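Local coordinates for protein glutamyl-tRNA(Gln) amidotransferase subunit B, mitochondrial (Saccharomyces cerevisiae, PDB 4N0H) that serves as the B subunit of a mitochondrial three-chain amidotransferase assembly, built around a GatB/GatE-family domain that packs against subunit F, at residues Y51-L56 / R164-L169; F70-S75 / S302-L307; K227-P230 / S234-N237. All coordinates share one frame; numbering follows the deposited sequence. Where two conformers were deposited one is given.

Contact 1. Residues Y51-L56 / R164-L169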
loop_
_atom_site.group_PDB
_atom_site.type_symbol
_atom_site.label_atom_id
_atom_site.label_comp_id
_atom_site.label_asym_id
_atom_site.label_seq_id
_atom_site.Cartn_x
_atom_site.Cartn_y
_atom_site.Cartn_z
ATOM N N TYR B 51 0.893 14.358 -10.402
ATOM C CA TYR B 51 0.017 13.200 -10.479
ATOM C C TYR B 51 -0.284 12.691 -9.073
ATOM O O TYR B 51 -1.421 12.329 -8.764
ATOM C CB TYR B 51 0.654 12.081 -11.314
ATOM C CG TYR B 51 0.956 12.452 -12.753
ATOM C CD1 TYR B 51 0.131 13.320 -13.467
ATOM C CD2 TYR B 51 2.068 11.930 -13.398
ATOM C CE1 TYR B 51 0.412 13.652 -14.788
ATOM C CE2 TYR B 51 2.360 12.255 -14.706
ATOM C CZ TYR B 51 1.534 13.113 -15.398
ATOM O OH TYR B 51 1.843 13.420 -16.703
ATOM N N TYR B 52 0.737 12.673 -8.219
ATOM C CA TYR B 52 0.558 12.214 -6.841
ATOM C C TYR B 52 -0.363 13.126 -6.032
ATOM O O TYR B 52 -1.181 12.643 -5.252
ATOM C CB TYR B 52 1.900 12.072 -6.113
ATOM C CG TYR B 52 1.736 11.814 -4.631
ATOM C CD1 TYR B 52 1.481 10.535 -4.153
ATOM C CD2 TYR B 52 1.814 12.856 -3.713
ATOM C CE1 TYR B 52 1.312 10.299 -2.794
ATOM C CE2 TYR B 52 1.643 12.633 -2.361
ATOM C CZ TYR B 52 1.400 11.355 -1.907
ATOM O OH TYR B 52 1.239 11.143 -0.558
ATOM N N ASP B 53 -0.218 14.438 -6.205
ATOM C CA ASP B 53 -1.034 15.398 -5.455
ATOM C C ASP B 53 -2.528 15.201 -5.742
ATOM O O ASP B 53 -3.374 15.447 -4.884
ATOM C CB ASP B 53 -0.632 16.841 -5.781
ATOM C CG ASP B 53 0.756 17.197 -5.277
ATOM O OD1 ASP B 53 1.279 16.500 -4.380
ATOM O OD2 ASP B 53 1.330 18.184 -5.785
ATOM N N ILE B 54 -2.841 14.756 -6.954
ATOM C CA ILE B 54 -4.226 14.531 -7.356
ATOM C C ILE B 54 -4.639 13.087 -7.020
ATOM O O ILE B 54 -5.774 12.663 -7.280
ATOM C CB ILE B 54 -4.423 14.875 -8.858
ATOM C CG1 ILE B 54 -3.810 16.244 -9.165
ATOM C CG2 ILE B 54 -5.900 14.883 -9.258
ATOM C CD1 ILE B 54 -4.452 17.376 -8.391
ATOM N N ALA B 55 -3.708 12.349 -6.419
ATOM C CA ALA B 55 -3.926 10.954 -6.022
ATOM C C ALA B 55 -4.375 10.062 -7.182
ATOM O O ALA B 55 -5.243 9.205 -7.021
ATOM C CB ALA B 55 -4.909 10.865 -4.853
ATOM N N LEU B 56 -3.781 10.275 -8.352
ATOM C CA LEU B 56 -4.072 9.445 -9.521
ATOM C C LEU B 56 -3.754 7.984 -9.205
ATOM O O LEU B 56 -2.814 7.710 -8.464
ATOM C CB LEU B 56 -3.248 9.919 -10.718
ATOM C CG LEU B 56 -3.923 10.876 -11.708
ATOM C CD1 LEU B 56 -4.894 11.816 -11.023
ATOM C CD2 LEU B 56 -2.887 11.661 -12.496
ATOM N N ARG B 164 -2.420 23.382 -2.075
ATOM C CA ARG B 164 -1.883 23.305 -0.720
ATOM C C ARG B 164 -1.815 21.865 -0.205
ATOM O O ARG B 164 -1.183 21.591 0.810
ATOM C CB ARG B 164 -2.709 24.172 0.235
ATOM C CG ARG B 164 -2.045 24.420 1.582
ATOM C CD ARG B 164 -2.995 25.100 2.557
ATOM N NE ARG B 164 -4.025 24.185 3.047
ATOM C CZ ARG B 164 -5.052 24.560 3.802
ATOM N NH1 ARG B 164 -5.942 23.666 4.210
ATOM N NH2 ARG B 164 -5.189 25.836 4.150
ATOM N N SER B 165 -2.469 20.944 -0.906
ATOM C CA SER B 165 -2.423 19.545 -0.508
ATOM C C SER B 165 -0.994 19.046 -0.642
ATOM O O SER B 165 -0.326 19.350 -1.629
ATOM C CB SER B 165 -3.358 18.703 -1.371
ATOM O OG SER B 165 -3.486 17.396 -0.838
ATOM N N ASN B 166 -0.528 18.319 0.373
ATOM C CA ASN B 166 0.806 17.717 0.379
ATOM C C ASN B 166 1.938 18.709 0.704
ATOM O O ASN B 166 3.117 18.374 0.617
ATOM C CB ASN B 166 1.059 16.956 -0.933
ATOM C CG ASN B 166 2.270 16.063 -0.868
ATOM O OD1 ASN B 166 2.575 15.482 0.172
ATOM N ND2 ASN B 166 2.972 15.950 -1.984
ATOM N N VAL B 167 1.571 19.928 1.094
ATOM C CA VAL B 167 2.536 20.886 1.638
ATOM C C VAL B 167 3.032 20.362 2.994
ATOM O O VAL B 167 2.242 19.836 3.775
ATOM C CB VAL B 167 1.891 22.287 1.789
ATOM C CG1 VAL B 167 2.695 23.196 2.731
ATOM C CG2 VAL B 167 1.705 22.939 0.413
ATOM N N PRO B 168 4.343 20.483 3.274
ATOM C CA PRO B 168 4.852 19.932 4.536
ATOM C C PRO B 168 4.467 20.775 5.748
ATOM O O PRO B 168 4.530 22.002 5.697
ATOM C CB PRO B 168 6.380 19.964 4.361
ATOM C CG PRO B 168 6.632 20.372 2.942
ATOM C CD PRO B 168 5.413 21.092 2.469
ATOM N N LEU B 169 4.068 20.102 6.822
ATOM C CA LEU B 169 3.786 20.746 8.096
ATOM C C LEU B 169 4.640 20.104 9.178
ATOM O O LEU B 169 5.005 18.930 9.078
ATOM C CB LEU B 169 2.313 20.563 8.485
ATOM C CG LEU B 169 1.221 21.043 7.529
ATOM C CD1 LEU B 169 -0.158 20.627 8.031
ATOM C CD2 LEU B 169 1.302 22.538 7.400
HETATM O O HOH W 1 -2.299 15.753 -2.172
#
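Asp53 and Asn166 meet where two beta turns face each other, a type I turn from Tyr52 to Ala55 and a type II turn from Arg164 to Val167. The contact joins the loop between strand 14-23 and helix 65-78 to the lead-in of strand 168-174 in the GatB/GatE catalytic domain; Tyr51 of the same loop packs edge-to-face on Trp135 of subunit F.

The direct polar link is one hydrogen bond: Asn166 ND2 donates to Asp53 OD1 over 3.0 Å, bent to 145° at the hydrogen. ND2 meets the oxygen nearly along its C-O axis, OD1 is tilted out of the amide plane, and carboxylate and amide are turned 65° against each other. Each group has further partners. Asp53 OD2 forms a salt bridge with Lys29 and hydrogen bonds with Ser34 OG and Ser50 N, while Asn166 OD1 accepts from Gln142 NE2 and Phe31 N; the lysine also reaches Ser165 O, and its charge probably favours an ionised Asp53. A water donates to Asp53 O (2.9 Å) and lies close to Ser165 OG, at a separation too short to be trusted, so a bridge is doubtful.

Van der Waals contacts complete the interface. Asp53 OD1 touches Asn166 CB at 3.5 Å. With CG anti to the backbone N (chi1 171°), the Tyr52 ring offers the asparagine an edge, CE2 lying 3.6 Å from Asn166 ND2 and 3.8 Å from Asn166 CG.

Contact 2. Residues F70-S75 / S302-L307; sequences FAMKLS and SGVRGL
Helix-helix packing joins Met72 and Lys73 of helix 65-78 to Val304 of helix 298-306 and to Leu307, which follows closely in the chain; the two elements are far apart in the sequence. The backbones come closest at Lys73 and Val304, whose CA atoms are 6.7 Å apart. The contact is apolar. Val304 points at the partner helix and turns both methyls to Met72 CB, CG1 at 3.9 Å and CG2 at 4.1 Å. The end of Met72 leads away, bent at chi2; the side chain also packs on Phe111 and Leu296.

Lys73 contributes its hydrocarbon stem. CG stands anti to the carbonyl carbon (chi1 -59°), which brings it within 3.7 Å of Val304 CG1, and the side chain crosses both Val304 and Leu307 at about a right angle. Beyond a bend at chi3, its amine is led past the apolar surface to Leu198 O, to which it is hydrogen-bonded. Leu69 and Leu76 of the same helix also touch Val304, and Tyr112 of subunit F packs on Val304 and Leu307, bringing that subunit up to the helix pair. Leu307 CD2 sits against the lysine stem, 3.9 Å from Lys73 CD and 3.8 Å from Lys73 CE.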
loop_
_atom_site.group_PDB
_atom_site.type_symbol
_atom_site.label_atom_id
_atom_site.label_comp_id
_atom_site.label_asym_id
_atom_site.label_seq_id
_atom_site.Cartn_x
_atom_site.Cartn_y
_atom_site.Cartn_z
ATOM N N PHE B 70 14.817 20.318 7.982
ATOM C CA PHE B 70 14.101 21.366 8.693
ATOM C C PHE B 70 13.673 20.863 10.066
ATOM O O PHE B 70 13.833 21.559 11.063
ATOM C CB PHE B 70 12.874 21.842 7.901
ATOM C CG PHE B 70 13.195 22.811 6.790
ATOM C CD1 PHE B 70 14.476 22.908 6.275
ATOM C CD2 PHE B 70 12.203 23.626 6.261
ATOM C CE1 PHE B 70 14.767 23.798 5.250
ATOM C CE2 PHE B 70 12.483 24.521 5.233
ATOM C CZ PHE B 70 13.767 24.607 4.729
ATOM N N ALA B 71 13.145 19.643 10.117
ATOM C CA ALA B 71 12.733 19.064 11.394
ATOM C C ALA B 71 13.926 18.839 12.336
ATOM O O ALA B 71 13.797 18.947 13.558
ATOM C CB ALA B 71 11.964 17.779 11.179
ATOM N N MET B 72 15.082 18.513 11.764
ATOM C CA MET B 72 16.309 18.385 12.551
ATOM C C MET B 72 16.684 19.703 13.226
ATOM O O MET B 72 16.973 19.739 14.422
ATOM C CB MET B 72 17.466 17.907 11.672
ATOM C CG MET B 72 17.717 16.412 11.752
ATOM S SD MET B 72 18.140 15.934 13.439
ATOM C CE MET B 72 18.579 14.226 13.192
ATOM N N LYS B 73 16.671 20.785 12.453
ATOM C CA LYS B 73 17.046 22.096 12.973
ATOM C C LYS B 73 16.135 22.515 14.124
ATOM O O LYS B 73 16.601 23.047 15.138
ATOM C CB LYS B 73 17.045 23.149 11.861
ATOM C CG LYS B 73 18.002 22.832 10.723
ATOM C CD LYS B 73 17.986 23.904 9.641
ATOM C CE LYS B 73 18.695 25.162 10.100
ATOM N NZ LYS B 73 18.673 26.230 9.057
ATOM N N LEU B 74 14.841 22.249 13.979
ATOM C CA LEU B 74 13.889 22.581 15.033
ATOM C C LEU B 74 14.114 21.736 16.289
ATOM O O LEU B 74 14.089 22.260 17.397
ATOM C CB LEU B 74 12.449 22.423 14.542
ATOM C CG LEU B 74 11.397 22.760 15.596
ATOM C CD1 LEU B 74 11.551 24.209 16.079
ATOM C CD2 LEU B 74 10.002 22.509 15.056
ATOM N N SER B 75 14.329 20.433 16.111
ATOM C CA SER B 75 14.563 19.531 17.240
ATOM C C SER B 75 15.793 19.966 18.030
ATOM O O SER B 75 15.780 19.981 19.257
ATOM C CB SER B 75 14.754 18.091 16.759
ATOM O OG SER B 75 13.650 17.652 15.987
ATOM N N SER B 302 25.195 15.733 14.693
ATOM C CA SER B 302 26.359 16.616 14.737
ATOM C C SER B 302 26.493 17.450 13.462
ATOM O O SER B 302 26.895 18.606 13.517
ATOM C CB SER B 302 27.644 15.822 15.000
ATOM O OG SER B 302 27.696 14.661 14.186
ATOM N N GLY B 303 26.148 16.861 12.321
ATOM C CA GLY B 303 26.222 17.564 11.051
ATOM C C GLY B 303 25.327 18.790 10.995
ATOM O O GLY B 303 25.785 19.896 10.695
ATOM N N VAL B 304 24.045 18.592 11.291
ATOM C CA VAL B 304 23.067 19.680 11.283
ATOM C C VAL B 304 23.373 20.706 12.380
ATOM O O VAL B 304 23.094 21.896 12.226
ATOM C CB VAL B 304 21.616 19.130 11.408
ATOM C CG1 VAL B 304 20.598 20.256 11.519
ATOM C CG2 VAL B 304 21.289 18.242 10.214
ATOM N N ARG B 305 23.953 20.241 13.484
ATOM C CA ARG B 305 24.331 21.131 14.583
ATOM C C ARG B 305 25.272 22.233 14.109
ATOM O O ARG B 305 25.155 23.387 14.523
ATOM C CB ARG B 305 24.988 20.342 15.719
ATOM C CG ARG B 305 24.259 20.452 17.048
ATOM C CD ARG B 305 24.882 19.561 18.116
ATOM N NE ARG B 305 23.964 19.354 19.234
ATOM C CZ ARG B 305 23.722 18.172 19.792
ATOM N NH1 ARG B 305 24.339 17.090 19.343
ATOM N NH2 ARG B 305 22.867 18.070 20.798
ATOM N N GLY B 306 26.199 21.871 13.230
ATOM C CA GLY B 306 27.164 22.826 12.717
ATOM C C GLY B 306 26.560 23.853 11.779
ATOM O O GLY B 306 27.136 24.916 11.552
ATOM N N LEU B 307 25.390 23.540 11.237
ATOM C CA LEU B 307 24.749 24.409 10.260
ATOM C C LEU B 307 23.694 25.312 10.922
ATOM O O LEU B 307 23.050 26.130 10.264
ATOM C CB LEU B 307 24.212 23.562 9.088
ATOM C CG LEU B 307 22.773 23.375 8.593
ATOM C CD1 LEU B 307 22.757 22.250 7.551
ATOM C CD2 LEU B 307 21.774 23.060 9.692
#

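Contact 3. Residues K227-P230 / S234-N237; sequences KNLP and SIIN
Pro230 and Ser234 meet with no aromatic ring, side-chain amide or carboxylate between them; the group nearest to flat is the puckered pyrrolidine of Pro230, and it touches chiefly through CD. That atom sits 3.5 Å from Ser234 CB and 3.6 Å from Ser234 OG, so the serine lies against the ring carbon next to the proline nitrogen. The indole of Trp266 is a shared neighbour, touched by Leu229, Ser234 and Asn237.

Inward of this the packing is between branched aliphatic chains. In Leu229, chi1 of -53° turns CG toward the helix, and chi2 of 164° sets its two methyls on different targets. CD1 lies 3.9 Å from Ile235 CG2, and CD2 rests 3.8 Å from Ser234 O, a van der Waals contact with the helix backbone. Below the fork, Leu229 CB adds a looser touch on Ile235 CG1 at 4.0 Å. Val214 of strand 210-218 is packed by both Leu229 and Ile235.

The loop after strand 224-226 thus packs back on the first turn of helix 232-248, within a beta-alpha-beta crossover to the parallel strand 262-264. These are van der Waals contacts without a directed polar bond between the segments, consistent with burial of Leu229 and Ile235 setting how the loop lies on the helix.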
loop_
_atom_site.group_PDB
_atom_site.type_symbol
_atom_site.label_atom_id
_atom_site.label_comp_id
_atom_site.label_asym_id
_atom_site.label_seq_id
_atom_site.Cartn_x
_atom_site.Cartn_y
_atom_site.Cartn_z
ATOM N N LYS B 227 -10.712 24.897 19.065
ATOM C CA LYS B 227 -10.283 24.826 17.671
ATOM C C LYS B 227 -10.681 26.071 16.879
ATOM O O LYS B 227 -11.474 26.890 17.343
ATOM C CB LYS B 227 -10.862 23.579 16.999
ATOM C CG LYS B 227 -10.533 22.272 17.704
ATOM C CD LYS B 227 -9.049 21.953 17.629
ATOM C CE LYS B 227 -8.747 20.590 18.232
ATOM N NZ LYS B 227 -9.485 19.501 17.538
ATOM N N ASN B 228 -10.117 26.197 15.681
ATOM C CA ASN B 228 -10.416 27.309 14.777
ATOM C C ASN B 228 -10.175 28.691 15.379
ATOM O O ASN B 228 -11.096 29.498 15.508
ATOM C CB ASN B 228 -11.835 27.191 14.214
ATOM C CG ASN B 228 -12.012 25.964 13.335
ATOM O OD1 ASN B 228 -11.625 25.962 12.165
ATOM N ND2 ASN B 228 -12.596 24.911 13.898
ATOM N N LEU B 229 -8.924 28.946 15.744
ATOM C CA LEU B 229 -8.503 30.244 16.254
ATOM C C LEU B 229 -7.563 30.876 15.231
ATOM O O LEU B 229 -6.454 30.389 15.020
ATOM C CB LEU B 229 -7.809 30.071 17.605
ATOM C CG LEU B 229 -8.632 29.278 18.623
ATOM C CD1 LEU B 229 -7.772 28.795 19.781
ATOM C CD2 LEU B 229 -9.792 30.116 19.130
ATOM N N PRO B 230 -8.010 31.965 14.587
ATOM C CA PRO B 230 -7.351 32.532 13.403
ATOM C C PRO B 230 -6.172 33.458 13.703
ATOM O O PRO B 230 -5.296 33.610 12.853
ATOM C CB PRO B 230 -8.476 33.324 12.719
ATOM C CG PRO B 230 -9.684 33.247 13.654
ATOM C CD PRO B 230 -9.198 32.743 14.967
ATOM N N SER B 234 -7.469 36.054 19.127
ATOM C CA SER B 234 -8.596 35.142 19.295
ATOM C C SER B 234 -8.243 33.973 20.209
ATOM O O SER B 234 -9.114 33.406 20.869
ATOM C CB SER B 234 -9.056 34.610 17.938
ATOM O OG SER B 234 -9.239 35.663 17.011
ATOM N N ILE B 235 -6.966 33.610 20.234
ATOM C CA ILE B 235 -6.502 32.529 21.092
ATOM C C ILE B 235 -6.571 32.980 22.546
ATOM O O ILE B 235 -7.111 32.280 23.403
ATOM C CB ILE B 235 -5.056 32.131 20.756
ATOM C CG1 ILE B 235 -4.829 32.163 19.244
ATOM C CG2 ILE B 235 -4.743 30.752 21.304
ATOM C CD1 ILE B 235 -3.447 31.713 18.821
ATOM N N ILE B 236 -6.028 34.164 22.805
ATOM C CA ILE B 236 -6.029 34.753 24.139
ATOM C C ILE B 236 -7.448 34.933 24.682
ATOM O O ILE B 236 -7.714 34.646 25.850
ATOM C CB ILE B 236 -5.297 36.112 24.145
ATOM C CG1 ILE B 236 -3.850 35.940 23.676
ATOM C CG2 ILE B 236 -5.334 36.741 25.528
ATOM C CD1 ILE B 236 -3.051 34.948 24.494
ATOM N N ASN B 237 -8.356 35.394 23.827
ATOM C CA ASN B 237 -9.738 35.634 24.237
ATOM C C ASN B 237 -10.518 34.349 24.501
ATOM O O ASN B 237 -11.280 34.264 25.466
ATOM C CB ASN B 237 -10.472 36.495 23.206
ATOM C CG ASN B 237 -9.897 37.893 23.102
ATOM O OD1 ASN B 237 -9.128 38.326 23.961
ATOM N ND2 ASN B 237 -10.273 38.612 22.050
#

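How the contacts relate
From the N terminus, strand 14-23 leads into the long loop carrying 51-56, where contact 1 opens; helix 65-78 follows and opens contact 2 before contact 1 has closed. Contact 1 closes at 164-169, at the entry to strand 168-174, so the two long-range loops cross. Contact 3 then opens and closes within a few residues at the start of helix 232-248, in series with contact 1 and nested inside the loop that contact 2 closes at 302-307. Contact 1 ties a loop to the lead-in of an inner strand of the main sheet, contact 2 joins two helices, and contact 3 is local. Contacts 2 and 3 lie on opposite sides of the chain's centre, their centres 31 Å apart.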